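Long-range contacts in lipolytic enzyme, g-d-s-l (Clostridium thermocellum, PDB 2W47), which carries a family 6 carbohydrate-binding module, a beta-sandwich domain seen here holding a glycan and a calcium ion: residues 7-12 with 28-33; 44-49 with 108-113; 51-56 with 100-105; 55-60 with 127-132; 66-71 with 116-121. One frame throughout, in Å; residues are numbered along the deposited sequence.

Contact 1. Residues 7-12 with 28-33; sequences YQAEDA and GSCYVN. With CA (calcium ion), chain C; AQA (4-deoxy-beta-L-threo-hex-4-enopyranuronic acid), chain B.
A9 and Y31 come within 5.1 Å of each other, CA to CA, where the one-turn 3-10 segment 9-11 that follows strand 5-8 passes the start of strand 31-34; the two backbones share no beta bridge. The methyl of A9 packs against strand 31-34: its CB lies 3.6 Å from Y31 CA and 3.8 Å from V32 CG2. At the solvent-exposed end S29 OG donates to E10 OE2 over 2.7 Å, and the hydroxyl comes from well above the carboxylate plane, 74° out of it. E10 can offer its carboxylate there because CG sits between the backbone N and the carbonyl carbon (chi1 71°) and the chain then runs extended. Three waters bridge the two segments. One takes the E10 N-H and donates to Q8 OE1 and S29 OG, a second accepts from C30 N and lies 2.6 Å from Q8 OE1, and a third accepts from S29 N and donates to E10 OE1. Q8 OE1 also accepts the A9 N-H, and NE2 is hydrogen-bonded to T27 OG1. Farther along, Y31 and N33 line the glycan pocket, and N33 OD1 also binds the calcium ion at 2.2 Å, with Y34 and N36; Y31 OH is hydrogen-bonded to E20 and N23. Strand 17-20 pairs with strand 31-34 and covers A9, C30 and V32 through L19, while strand 41-48 meets V32 through I42.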
# COMPACT_ATOMS: atom_id res chain seq x y z
N TYR A 7 -1.55 9.41 -0.36
CA TYR A 7 -2.86 8.88 -0.73
C TYR A 7 -3.42 8.22 0.51
O TYR A 7 -2.98 7.13 0.91
CB TYR A 7 -2.71 7.91 -1.91
CG TYR A 7 -2.32 8.65 -3.16
CD1 TYR A 7 -3.30 9.14 -4.03
CD2 TYR A 7 -0.99 8.92 -3.46
CE1 TYR A 7 -2.95 9.86 -5.17
CE2 TYR A 7 -0.63 9.63 -4.59
CZ TYR A 7 -1.61 10.10 -5.44
OH TYR A 7 -1.28 10.82 -6.57
N GLN A 8 -4.37 8.89 1.15
CA GLN A 8 -4.88 8.41 2.43
C GLN A 8 -5.83 7.23 2.28
O GLN A 8 -6.41 7.01 1.22
CB GLN A 8 -5.57 9.55 3.22
CG GLN A 8 -4.62 10.35 4.12
CD GLN A 8 -4.11 9.52 5.29
OE1 GLN A 8 -4.66 8.46 5.58
NE2 GLN A 8 -3.07 10.01 5.96
N ALA A 9 -5.98 6.47 3.36
CA ALA A 9 -6.84 5.28 3.38
C ALA A 9 -8.24 5.58 2.84
O ALA A 9 -8.79 4.80 2.04
CB ALA A 9 -6.91 4.70 4.80
N GLU A 10 -8.81 6.70 3.27
CA GLU A 10 -10.21 7.03 2.93
C GLU A 10 -10.40 7.28 1.43
O GLU A 10 -11.54 7.26 0.94
CB GLU A 10 -10.71 8.24 3.76
CG GLU A 10 -10.08 9.58 3.33
CD GLU A 10 -10.18 10.74 4.33
OE1 GLU A 10 -9.34 11.66 4.21
OE2 GLU A 10 -11.05 10.75 5.22
N ASP A 11 -9.31 7.52 0.71
CA ASP A 11 -9.41 7.82 -0.72
C ASP A 11 -9.18 6.61 -1.62
O ASP A 11 -9.29 6.69 -2.85
CB ASP A 11 -8.50 8.98 -1.08
CG ASP A 11 -9.01 10.30 -0.50
OD1 ASP A 11 -10.24 10.56 -0.57
OD2 ASP A 11 -8.20 11.06 0.05
N ALA A 12 -8.90 5.47 -0.99
CA ALA A 12 -8.74 4.23 -1.72
C ALA A 12 -10.09 3.64 -2.09
O ALA A 12 -11.11 3.95 -1.48
CB ALA A 12 -7.96 3.23 -0.88
N GLY A 28 -4.15 10.89 9.46
CA GLY A 28 -5.42 11.23 8.84
C GLY A 28 -6.59 10.62 9.59
O GLY A 28 -6.52 10.40 10.80
N SER A 29 -7.65 10.31 8.86
CA SER A 29 -8.91 9.95 9.49
C SER A 29 -9.01 8.49 9.93
O SER A 29 -9.81 8.16 10.81
CB SER A 29 -10.06 10.28 8.55
OG SER A 29 -9.94 9.57 7.33
N CYS A 30 -8.23 7.61 9.30
CA CYS A 30 -8.40 6.17 9.51
C CYS A 30 -7.32 5.42 8.76
O CYS A 30 -6.44 6.01 8.14
CB CYS A 30 -9.79 5.73 9.00
SG CYS A 30 -10.09 6.05 7.24
N TYR A 31 -7.40 4.09 8.81
CA TYR A 31 -6.52 3.21 8.05
C TYR A 31 -7.35 2.03 7.55
O TYR A 31 -8.50 1.84 7.98
CB TYR A 31 -5.34 2.75 8.91
CG TYR A 31 -5.74 1.95 10.13
CD1 TYR A 31 -5.93 0.56 10.05
CD2 TYR A 31 -5.94 2.57 11.36
CE1 TYR A 31 -6.31 -0.19 11.16
CE2 TYR A 31 -6.30 1.83 12.49
CZ TYR A 31 -6.48 0.45 12.38
OH TYR A 31 -6.84 -0.27 13.49
N VAL A 32 -6.77 1.25 6.64
CA VAL A 32 -7.44 0.07 6.10
C VAL A 32 -7.08 -1.17 6.90
O VAL A 32 -5.92 -1.44 7.16
CB VAL A 32 -7.06 -0.19 4.63
CG1 VAL A 32 -7.86 -1.36 4.09
CG2 VAL A 32 -7.32 1.04 3.79
N ASN A 33 -8.10 -1.94 7.27
CA ASN A 33 -7.94 -3.26 7.86
C ASN A 33 -8.56 -4.27 6.90
O ASN A 33 -9.77 -4.25 6.69
CB ASN A 33 -8.60 -3.29 9.24
CG ASN A 33 -8.70 -4.68 9.84
OD1 ASN A 33 -8.12 -5.64 9.34
ND2 ASN A 33 -9.48 -4.79 10.90
CA CA C . -7.05 -7.56 8.91
O6A AQA B . -5.41 -9.58 12.21
C6 AQA B . -5.72 -8.39 11.90
O6B AQA B . -5.77 -8.00 10.71
C5 AQA B . -6.00 -7.52 12.88
O5 AQA B . -5.90 -8.02 14.24
C4 AQA B . -6.33 -6.24 12.60
C3 AQA B . -6.86 -5.34 13.70
O3 AQA B . -6.64 -3.95 13.40
C2 AQA B . -6.14 -5.71 14.99
O2 AQA B . -6.61 -4.91 16.08
C1 AQA B . -6.37 -7.18 15.30
O HOH W 1 -7.74 8.12 5.64
O HOH W 2 -6.46 8.46 7.43
O HOH W 3 -7.32 11.23 6.09
O HOH W 4 -8.60 -8.19 10.57
O HOH W 5 -5.86 -8.88 7.41
O HOH W 6 -5.43 -5.88 7.84

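Contact 2. Residues 44-49 with 108-113; sequences WNVNAP and NVIRAT
W44 and I110 form the first of three antiparallel bridges between strands 41-48 and 106-114, adjacent inner strands of the five-stranded sheet of the beta-sandwich. The backbone bonds come in two reciprocal pairs. W44 and I110 exchange bonds of 2.9 Å each way, I110 N to W44 O being almost straight at 177°; V46 N and N108 O make the next, at 2.8 Å, and N108 N returns to V46 O. N45 and V109 lie between them as the non-hydrogen-bonded pair. A side-chain bond is added at one end: N108 ND2 reaches V46 O at 3.4 Å, a weak second grip on that oxygen. The apolar contact is V46 CG2 with I110 CD1, 3.8 Å apart, on the face that also carries W44 and N108. With CG1 of I110 anti to the carbonyl carbon (chi1 -55°) and the chain extended to CD1, the methyl leans across to V46, the two side chains meeting at a slant. On the other face N45 and V109 stand side by side, OD1 of N45 being hydrogen-bonded to N107. The inward face, toward L56, L126 and V128 of the opposing sheet, is thus mostly hydrocarbon; its polar exception, the buried N108 amide, is satisfied by N104 N at OD1 and weakly by V46 O at ND2.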
# COMPACT_ATOMS: atom_id res chain seq x y z
N TRP A 44 -5.58 2.63 -5.31
CA TRP A 44 -5.59 4.07 -5.44
C TRP A 44 -5.39 4.49 -6.89
O TRP A 44 -4.67 3.83 -7.65
CB TRP A 44 -4.47 4.70 -4.62
CG TRP A 44 -4.71 4.84 -3.16
CD1 TRP A 44 -5.43 5.81 -2.52
CD2 TRP A 44 -4.15 4.01 -2.13
NE1 TRP A 44 -5.37 5.62 -1.16
CE2 TRP A 44 -4.59 4.53 -0.90
CE3 TRP A 44 -3.32 2.88 -2.14
CZ2 TRP A 44 -4.23 3.97 0.32
CZ3 TRP A 44 -2.97 2.32 -0.93
CH2 TRP A 44 -3.42 2.86 0.28
N ASN A 45 -6.02 5.60 -7.24
CA ASN A 45 -5.75 6.29 -8.49
C ASN A 45 -4.66 7.32 -8.26
O ASN A 45 -4.88 8.36 -7.64
CB ASN A 45 -7.04 6.93 -9.02
CG ASN A 45 -8.01 5.92 -9.55
OD1 ASN A 45 -7.65 5.05 -10.34
ND2 ASN A 45 -9.27 6.03 -9.11
N VAL A 46 -3.46 6.99 -8.74
CA VAL A 46 -2.26 7.77 -8.44
C VAL A 46 -1.84 8.58 -9.65
O VAL A 46 -1.69 8.05 -10.74
CB VAL A 46 -1.12 6.82 -7.97
CG1 VAL A 46 0.21 7.57 -7.82
CG2 VAL A 46 -1.50 6.19 -6.65
N ASN A 47 -1.68 9.88 -9.42
CA ASN A 47 -1.22 10.79 -10.47
C ASN A 47 0.29 10.77 -10.60
O ASN A 47 1.01 10.78 -9.61
CB ASN A 47 -1.69 12.21 -10.16
CG ASN A 47 -1.15 13.24 -11.14
OD1 ASN A 47 -0.32 14.08 -10.78
ND2 ASN A 47 -1.60 13.16 -12.37
N ALA A 48 0.76 10.73 -11.84
CA ALA A 48 2.18 10.94 -12.13
C ALA A 48 2.28 12.18 -13.02
O ALA A 48 1.78 12.18 -14.14
CB ALA A 48 2.79 9.73 -12.81
N PRO A 49 2.91 13.27 -12.51
CA PRO A 49 3.05 14.49 -13.32
C PRO A 49 3.81 14.24 -14.62
O PRO A 49 3.55 14.90 -15.62
CB PRO A 49 3.85 15.42 -12.41
CG PRO A 49 3.60 14.93 -11.04
CD PRO A 49 3.49 13.44 -11.17
N ASN A 108 -2.58 6.34 -12.74
CA ASN A 108 -2.08 4.99 -12.63
C ASN A 108 -2.89 4.28 -11.57
O ASN A 108 -3.06 4.79 -10.47
CB ASN A 108 -0.60 4.98 -12.27
CG ASN A 108 0.26 5.64 -13.32
OD1 ASN A 108 0.83 4.97 -14.17
ND2 ASN A 108 0.34 6.97 -13.26
N VAL A 109 -3.40 3.11 -11.91
CA VAL A 109 -4.24 2.35 -10.99
C VAL A 109 -3.34 1.41 -10.19
O VAL A 109 -2.79 0.47 -10.74
CB VAL A 109 -5.32 1.55 -11.76
CG1 VAL A 109 -6.25 0.87 -10.78
CG2 VAL A 109 -6.13 2.46 -12.70
N ILE A 110 -3.16 1.70 -8.90
CA ILE A 110 -2.23 0.94 -8.08
C ILE A 110 -2.99 0.11 -7.04
O ILE A 110 -3.72 0.67 -6.23
CB ILE A 110 -1.19 1.88 -7.41
CG1 ILE A 110 -0.47 2.72 -8.49
CG2 ILE A 110 -0.21 1.06 -6.55
CD1 ILE A 110 0.78 3.46 -8.06
N ARG A 111 -2.83 -1.21 -7.12
CA ARG A 111 -3.56 -2.12 -6.25
C ARG A 111 -2.61 -3.03 -5.47
O ARG A 111 -1.62 -3.54 -6.01
CB ARG A 111 -4.56 -2.97 -7.05
CG ARG A 111 -5.43 -3.89 -6.18
CD ARG A 111 -6.28 -4.82 -7.02
NE ARG A 111 -7.28 -4.09 -7.79
CZ ARG A 111 -8.28 -4.68 -8.44
NH1 ARG A 111 -8.41 -6.00 -8.39
NH2 ARG A 111 -9.15 -3.93 -9.11
N ALA A 112 -2.94 -3.22 -4.19
CA ALA A 112 -2.23 -4.16 -3.31
C ALA A 112 -3.23 -5.21 -2.85
O ALA A 112 -4.16 -4.90 -2.11
CB ALA A 112 -1.63 -3.42 -2.14
N THR A 113 -3.01 -6.45 -3.28
CA THR A 113 -3.95 -7.55 -3.05
C THR A 113 -3.35 -8.55 -2.08
O THR A 113 -2.22 -9.01 -2.27
CB THR A 113 -4.29 -8.26 -4.37
OG1 THR A 113 -4.86 -7.31 -5.27
CG2 THR A 113 -5.29 -9.37 -4.17

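Contact 3. Residues 51-56 with 100-105; sequences SGSYAL and VANLNQ
Y54 and L103 cross at about a right angle on the inner face of an antiparallel strand pair, 52-61 with 95-103, at the margin of the four-stranded sheet of the beta-sandwich. L103 CD1 lies 3.7 Å from Y54 CG and meets the ring obliquely. With CG anti to the carbonyl carbon (chi1 -71°), the tyrosine ring is set alongside L103, and its OH is held by S50 O. L56 points its CD1 at A101 CB, 3.8 Å away, so the same face continues as hydrocarbon toward I110 of the other sheet. Beneath these side chains G52 with L103 and Y54 with A101 are the hydrogen-bonded pairs, L103 N reaching G52 O at 2.8 Å. The intervening pairs, S53 with N102 and A55 with V100, turn their side chains to the opposite face, where V100 CG1 stands 4.0 Å from S53 CB and N102 ND2 makes a weak bond to S53 OG. Beyond the last bridge, S51 OG accepts the backbone N-H of Q105 over 2.9 Å, at an N-H...O angle of 151°.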
# COMPACT_ATOMS: atom_id res chain seq x y z
N SER A 51 5.93 10.78 -16.86
CA SER A 51 6.26 9.36 -16.91
C SER A 51 7.64 9.15 -16.32
O SER A 51 8.53 9.98 -16.49
CB SER A 51 6.21 8.84 -18.34
OG SER A 51 4.91 9.00 -18.88
N GLY A 52 7.80 8.06 -15.59
CA GLY A 52 9.10 7.75 -14.99
C GLY A 52 8.99 6.91 -13.75
O GLY A 52 7.94 6.32 -13.46
N SER A 53 10.08 6.85 -12.99
CA SER A 53 10.17 5.98 -11.82
C SER A 53 9.72 6.70 -10.56
O SER A 53 10.14 7.84 -10.30
CB SER A 53 11.59 5.45 -11.66
OG SER A 53 12.08 4.91 -12.87
N TYR A 54 8.86 6.04 -9.79
CA TYR A 54 8.32 6.61 -8.56
C TYR A 54 8.47 5.61 -7.44
O TYR A 54 8.30 4.41 -7.64
CB TYR A 54 6.84 6.96 -8.72
CG TYR A 54 6.61 8.16 -9.60
CD1 TYR A 54 6.34 9.40 -9.06
CD2 TYR A 54 6.66 8.04 -10.99
CE1 TYR A 54 6.14 10.52 -9.87
CE2 TYR A 54 6.46 9.14 -11.81
CZ TYR A 54 6.20 10.37 -11.24
OH TYR A 54 6.00 11.48 -12.06
N ALA A 55 8.77 6.13 -6.25
CA ALA A 55 8.69 5.33 -5.03
C ALA A 55 7.23 5.25 -4.60
O ALA A 55 6.52 6.26 -4.60
CB ALA A 55 9.54 5.93 -3.94
N LEU A 56 6.81 4.03 -4.27
CA LEU A 56 5.49 3.75 -3.73
C LEU A 56 5.74 3.16 -2.35
O LEU A 56 6.22 2.03 -2.24
CB LEU A 56 4.75 2.73 -4.61
CG LEU A 56 4.73 2.99 -6.12
CD1 LEU A 56 4.01 1.86 -6.85
CD2 LEU A 56 4.08 4.33 -6.41
N VAL A 100 9.94 0.65 -6.05
CA VAL A 100 10.04 1.64 -7.11
C VAL A 100 9.34 1.04 -8.33
O VAL A 100 9.55 -0.12 -8.66
CB VAL A 100 11.51 1.99 -7.40
CG1 VAL A 100 11.61 2.93 -8.58
CG2 VAL A 100 12.15 2.62 -6.18
N ALA A 101 8.50 1.84 -8.98
CA ALA A 101 7.76 1.39 -10.15
C ALA A 101 7.70 2.47 -11.19
O ALA A 101 7.69 3.66 -10.86
CB ALA A 101 6.35 0.97 -9.74
N ASN A 102 7.64 2.05 -12.45
CA ASN A 102 7.44 2.99 -13.54
C ASN A 102 5.96 3.34 -13.67
O ASN A 102 5.11 2.45 -13.72
CB ASN A 102 7.97 2.42 -14.86
CG ASN A 102 9.49 2.41 -14.92
OD1 ASN A 102 10.09 1.52 -15.51
ND2 ASN A 102 10.12 3.42 -14.32
N LEU A 103 5.68 4.63 -13.68
CA LEU A 103 4.31 5.14 -13.84
C LEU A 103 4.21 5.94 -15.13
O LEU A 103 5.20 6.50 -15.60
CB LEU A 103 3.91 6.03 -12.65
CG LEU A 103 3.96 5.44 -11.24
CD1 LEU A 103 3.40 6.44 -10.24
CD2 LEU A 103 3.23 4.10 -11.15
N ASN A 104 3.00 5.99 -15.69
CA ASN A 104 2.73 6.79 -16.89
C ASN A 104 2.20 8.16 -16.50
O ASN A 104 1.52 8.30 -15.50
CB ASN A 104 1.67 6.09 -17.76
CG ASN A 104 2.02 4.65 -18.07
OD1 ASN A 104 3.06 4.35 -18.66
ND2 ASN A 104 1.12 3.74 -17.70
N GLN A 105 2.49 9.18 -17.31
CA GLN A 105 1.92 10.50 -17.08
C GLN A 105 0.40 10.38 -16.98
O GLN A 105 -0.24 9.73 -17.81
CB GLN A 105 2.31 11.49 -18.19
CG GLN A 105 1.88 12.92 -17.89
CD GLN A 105 2.38 13.93 -18.90
OE1 GLN A 105 3.21 14.79 -18.58
NE2 GLN A 105 1.88 13.84 -20.13

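Contact 4. Residues 55-60 with 127-132; sequences ALIFRY and KVFSAN
A55 and F129 start a run of three antiparallel bridges between strands 52-61 and 122-130, the two inner strands of the four-stranded sheet in this beta-sandwich module. Backbone bonds hold both ends of the run. A55 N gives its hydrogen to F129 O over 2.8 Å and F129 N returns one to A55 O, longer at 3.2 Å; I57 and K127 exchange a more even pair, K127 N to I57 O being 2.8 Å at 174°. Between them L56 and V128 form the non-hydrogen-bonded pair, and V128 CA adds a C-H...O contact to A55 O. Apolar packing on the inner face is the work of that middle pair: L56 and V128 lie side by side, with L56 CD2 3.9 Å from V128 CG2. This face continues into the sandwich core, where I110 of the facing sheet also touches L56. The aromatic contact belongs to the other face. At chi1 57° the F129 side chain folds back over its own backbone, and its ring comes to lie beside strand 52-61. The methyl of A55 then sits under one ring face in a CH-pi contact, CB 3.7 Å from the centroid and 19° off the normal. A131 CB closes on A55 from beyond the bridges. I57 comes to the same ring from its edge, near the ring plane, its CD1 lying 3.5 Å from F129 CE1.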
# COMPACT_ATOMS: atom_id res chain seq x y z
N ALA A 55 8.77 6.13 -6.25
CA ALA A 55 8.69 5.33 -5.03
C ALA A 55 7.23 5.25 -4.60
O ALA A 55 6.52 6.26 -4.60
CB ALA A 55 9.54 5.93 -3.94
N LEU A 56 6.81 4.03 -4.27
CA LEU A 56 5.49 3.75 -3.73
C LEU A 56 5.74 3.16 -2.35
O LEU A 56 6.22 2.03 -2.24
CB LEU A 56 4.75 2.73 -4.61
CG LEU A 56 4.73 2.99 -6.12
CD1 LEU A 56 4.01 1.86 -6.85
CD2 LEU A 56 4.08 4.33 -6.41
N ILE A 57 5.44 3.93 -1.32
CA ILE A 57 5.70 3.52 0.05
C ILE A 57 4.39 3.36 0.82
O ILE A 57 3.61 4.30 0.93
CB ILE A 57 6.63 4.52 0.79
CG1 ILE A 57 7.99 4.62 0.08
CG2 ILE A 57 6.79 4.12 2.25
CD1 ILE A 57 9.00 5.55 0.78
N PHE A 58 4.16 2.16 1.33
CA PHE A 58 3.00 1.89 2.18
C PHE A 58 3.43 2.05 3.63
O PHE A 58 4.41 1.45 4.06
CB PHE A 58 2.50 0.46 1.98
CG PHE A 58 2.07 0.16 0.58
CD1 PHE A 58 0.74 0.34 0.19
CD2 PHE A 58 2.98 -0.33 -0.36
CE1 PHE A 58 0.33 0.05 -1.11
CE2 PHE A 58 2.58 -0.62 -1.66
CZ PHE A 58 1.25 -0.44 -2.04
N ARG A 59 2.71 2.87 4.39
CA ARG A 59 2.88 2.89 5.83
C ARG A 59 1.89 1.88 6.39
O ARG A 59 0.70 1.96 6.12
CB ARG A 59 2.65 4.28 6.40
CG ARG A 59 2.89 4.38 7.90
CD ARG A 59 2.93 5.83 8.38
NE ARG A 59 3.39 5.94 9.76
CZ ARG A 59 2.59 6.02 10.83
NH1 ARG A 59 3.11 6.13 12.04
NH2 ARG A 59 1.27 5.99 10.68
N TYR A 60 2.39 0.91 7.17
CA TYR A 60 1.60 -0.26 7.52
C TYR A 60 1.91 -0.77 8.92
O TYR A 60 2.96 -0.45 9.49
CB TYR A 60 1.84 -1.38 6.49
CG TYR A 60 3.10 -2.17 6.77
CD1 TYR A 60 3.03 -3.37 7.47
CD2 TYR A 60 4.34 -1.72 6.34
CE1 TYR A 60 4.17 -4.10 7.75
CE2 TYR A 60 5.50 -2.46 6.62
CZ TYR A 60 5.39 -3.64 7.32
OH TYR A 60 6.51 -4.39 7.62
N LYS A 127 2.34 6.58 0.04
CA LYS A 127 3.09 7.79 -0.22
C LYS A 127 3.83 7.61 -1.54
O LYS A 127 4.49 6.59 -1.75
CB LYS A 127 4.09 8.01 0.91
CG LYS A 127 5.04 9.19 0.74
CD LYS A 127 6.02 9.22 1.92
CE LYS A 127 6.96 10.40 1.87
NZ LYS A 127 7.82 10.43 3.08
N VAL A 128 3.71 8.59 -2.43
CA VAL A 128 4.26 8.49 -3.78
C VAL A 128 5.14 9.70 -4.04
O VAL A 128 4.73 10.84 -3.81
CB VAL A 128 3.14 8.39 -4.86
CG1 VAL A 128 3.70 8.25 -6.28
CG2 VAL A 128 2.21 7.21 -4.54
N PHE A 129 6.36 9.45 -4.50
CA PHE A 129 7.24 10.54 -4.90
C PHE A 129 8.15 10.11 -6.02
O PHE A 129 8.38 8.92 -6.24
CB PHE A 129 8.02 11.13 -3.70
CG PHE A 129 8.85 10.14 -2.93
CD1 PHE A 129 8.30 9.44 -1.86
CD2 PHE A 129 10.19 9.94 -3.25
CE1 PHE A 129 9.08 8.53 -1.13
CE2 PHE A 129 10.96 9.03 -2.53
CZ PHE A 129 10.41 8.33 -1.47
N SER A 130 8.65 11.09 -6.77
CA SER A 130 9.52 10.83 -7.89
C SER A 130 10.84 10.24 -7.39
O SER A 130 11.38 10.69 -6.39
CB SER A 130 9.77 12.13 -8.65
OG SER A 130 10.63 11.94 -9.76
N ALA A 131 11.31 9.21 -8.08
CA ALA A 131 12.56 8.55 -7.71
C ALA A 131 13.31 8.19 -8.97
O ALA A 131 13.66 7.02 -9.21
CB ALA A 131 12.27 7.32 -6.85
N ASN A 132 13.57 9.20 -9.80
CA ASN A 132 14.20 8.95 -11.09
C ASN A 132 15.61 8.38 -11.00
O ASN A 132 16.06 7.73 -11.93
CB ASN A 132 14.15 10.18 -12.01
CG ASN A 132 12.77 10.41 -12.60
OD1 ASN A 132 12.19 11.48 -12.44
ND2 ASN A 132 12.22 9.39 -13.27

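Contact 5. Residues 66-71 with 116-121; sequences ANRPMR and ASDGGP. With AQA (4-deoxy-beta-L-threo-hex-4-enopyranuronic acid), chain B.
R68 runs its side chain along the loop 116-121, beginning with CB, which rests 3.6 Å from G119 O and 3.9 Å from P121 CD. CG stays beside the same G119 oxygen, and CD moves on to G120 O at 3.5 Å. The chain is extended from CG to NE (chi2 -171°, chi3 170°), enough to bring the guanidinium to the glycan site at the end of the beta-sandwich. A type I beta turn from A116 to G119, closed by G119 N to A116 O, presents D118 and G119 to it. NE gives its hydrogen to a water that donates in turn to D118 OD2. CZ lies under D118 O, which stands 3.5 Å above the centre of the guanidinium. NH1 is shared between G120 O, met from above the carbonyl plane, and O6B of AQA. R68 NH2 donates to AQA O6A at 2.8 Å and forms a salt bridge with D118 OD2, the two planes 79° apart; the hydrogen bond within it is weak. D118 OD1 is held by N36. Farther back, M70 CE packs against P121 CD at 3.7 Å.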
# COMPACT_ATOMS: atom_id res chain seq x y z
N ALA A 66 3.73 -13.25 11.48
CA ALA A 66 3.86 -13.75 10.11
C ALA A 66 3.76 -12.65 9.06
O ALA A 66 2.94 -11.73 9.16
CB ALA A 66 2.81 -14.81 9.85
N ASN A 67 4.62 -12.77 8.06
CA ASN A 67 4.60 -11.90 6.88
C ASN A 67 3.22 -11.94 6.24
O ASN A 67 2.61 -13.01 6.11
CB ASN A 67 5.66 -12.41 5.90
CG ASN A 67 5.82 -11.52 4.69
OD1 ASN A 67 5.52 -10.32 4.73
ND2 ASN A 67 6.29 -12.09 3.59
N ARG A 68 2.73 -10.77 5.82
CA ARG A 68 1.46 -10.66 5.11
C ARG A 68 1.74 -10.13 3.71
O ARG A 68 1.58 -8.93 3.44
CB ARG A 68 0.50 -9.73 5.87
CG ARG A 68 -0.02 -10.37 7.14
CD ARG A 68 -1.12 -9.55 7.78
NE ARG A 68 -1.78 -10.27 8.87
CZ ARG A 68 -2.84 -9.81 9.52
NH1 ARG A 68 -3.35 -8.62 9.20
NH2 ARG A 68 -3.39 -10.53 10.49
N PRO A 69 2.17 -11.02 2.80
CA PRO A 69 2.61 -10.58 1.49
C PRO A 69 1.44 -10.12 0.62
O PRO A 69 0.30 -10.58 0.78
CB PRO A 69 3.28 -11.84 0.91
CG PRO A 69 2.55 -12.97 1.57
CD PRO A 69 2.29 -12.49 2.96
N MET A 70 1.74 -9.18 -0.28
CA MET A 70 0.72 -8.67 -1.20
C MET A 70 1.24 -8.59 -2.61
O MET A 70 2.41 -8.31 -2.84
CB MET A 70 0.18 -7.31 -0.75
CG MET A 70 -0.41 -7.33 0.65
SD MET A 70 -1.66 -6.07 0.90
CE MET A 70 -0.64 -4.63 1.23
N ARG A 71 0.33 -8.84 -3.55
CA ARG A 71 0.60 -8.73 -4.97
C ARG A 71 0.33 -7.29 -5.39
O ARG A 71 -0.77 -6.78 -5.19
CB ARG A 71 -0.34 -9.68 -5.71
CG ARG A 71 0.10 -10.09 -7.11
CD ARG A 71 -0.90 -11.05 -7.76
NE ARG A 71 -1.09 -12.27 -6.97
CZ ARG A 71 -2.15 -12.52 -6.21
NH1 ARG A 71 -2.22 -13.65 -5.53
NH2 ARG A 71 -3.14 -11.64 -6.11
N ALA A 116 -2.22 -14.21 1.25
CA ALA A 116 -2.39 -15.32 2.19
C ALA A 116 -3.66 -15.17 3.02
O ALA A 116 -4.32 -14.13 2.98
CB ALA A 116 -1.14 -15.47 3.07
N SER A 117 -3.99 -16.21 3.78
CA SER A 117 -5.31 -16.35 4.37
C SER A 117 -5.58 -15.45 5.57
O SER A 117 -6.73 -15.33 6.00
CB SER A 117 -5.58 -17.81 4.74
OG SER A 117 -5.47 -18.62 3.59
N ASP A 118 -4.54 -14.84 6.12
CA ASP A 118 -4.74 -13.89 7.21
C ASP A 118 -4.92 -12.47 6.67
O ASP A 118 -5.04 -11.52 7.45
CB ASP A 118 -3.60 -13.94 8.23
CG ASP A 118 -4.05 -13.66 9.65
OD1 ASP A 118 -5.26 -13.75 9.95
OD2 ASP A 118 -3.17 -13.35 10.48
N GLY A 119 -4.95 -12.32 5.35
CA GLY A 119 -5.17 -11.02 4.71
C GLY A 119 -3.94 -10.14 4.65
O GLY A 119 -2.81 -10.61 4.84
N GLY A 120 -4.16 -8.86 4.36
CA GLY A 120 -3.07 -7.91 4.24
C GLY A 120 -2.77 -7.24 5.56
O GLY A 120 -3.55 -7.38 6.52
N PRO A 121 -1.66 -6.49 5.63
CA PRO A 121 -1.36 -5.70 6.81
C PRO A 121 -2.39 -4.58 6.94
O PRO A 121 -3.11 -4.28 5.98
CB PRO A 121 0.00 -5.09 6.49
CG PRO A 121 -0.01 -4.95 5.00
CD PRO A 121 -0.69 -6.23 4.55
O6A AQA B . -5.41 -9.58 12.21
C6 AQA B . -5.72 -8.39 11.90
O6B AQA B . -5.77 -8.00 10.71
C5 AQA B . -6.00 -7.52 12.88
O5 AQA B . -5.90 -8.02 14.24
C4 AQA B . -6.33 -6.24 12.60
C3 AQA B . -6.86 -5.34 13.70
O3 AQA B . -6.64 -3.95 13.40
C2 AQA B . -6.14 -5.71 14.99
O2 AQA B . -6.61 -4.91 16.08
C1 AQA B . -6.37 -7.18 15.30
O HOH W 7 -0.42 -12.72 9.65
O HOH W 8 -1.22 -11.85 2.66

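Overall arrangement
Contacts 3 and 4 share A55 and L56 of strand 52-61, so together they join three neighbouring strands of the four-stranded sheet; their centres are 9 Å apart. Contact 2 belongs to the facing five-stranded sheet and meets them through the core, I110 CD1 lying 3.8 Å from L56 CD2. Contact 1 is tied to contact 2 by W44 NE1 and Q8 O, 2.9 Å apart. Contact 5 adjoins contact 2 across the neighbouring strands 70-74 and 106-114, with T113 O 2.9 Å from R71 N. Contacts 1 and 5, centred 18 Å apart, converge on AQA: one supplies N33 to the calcium ion, the other R68 to the sugar carboxylate. Contact 3 lies away from this site, its centre 24 Å from that of contact 5.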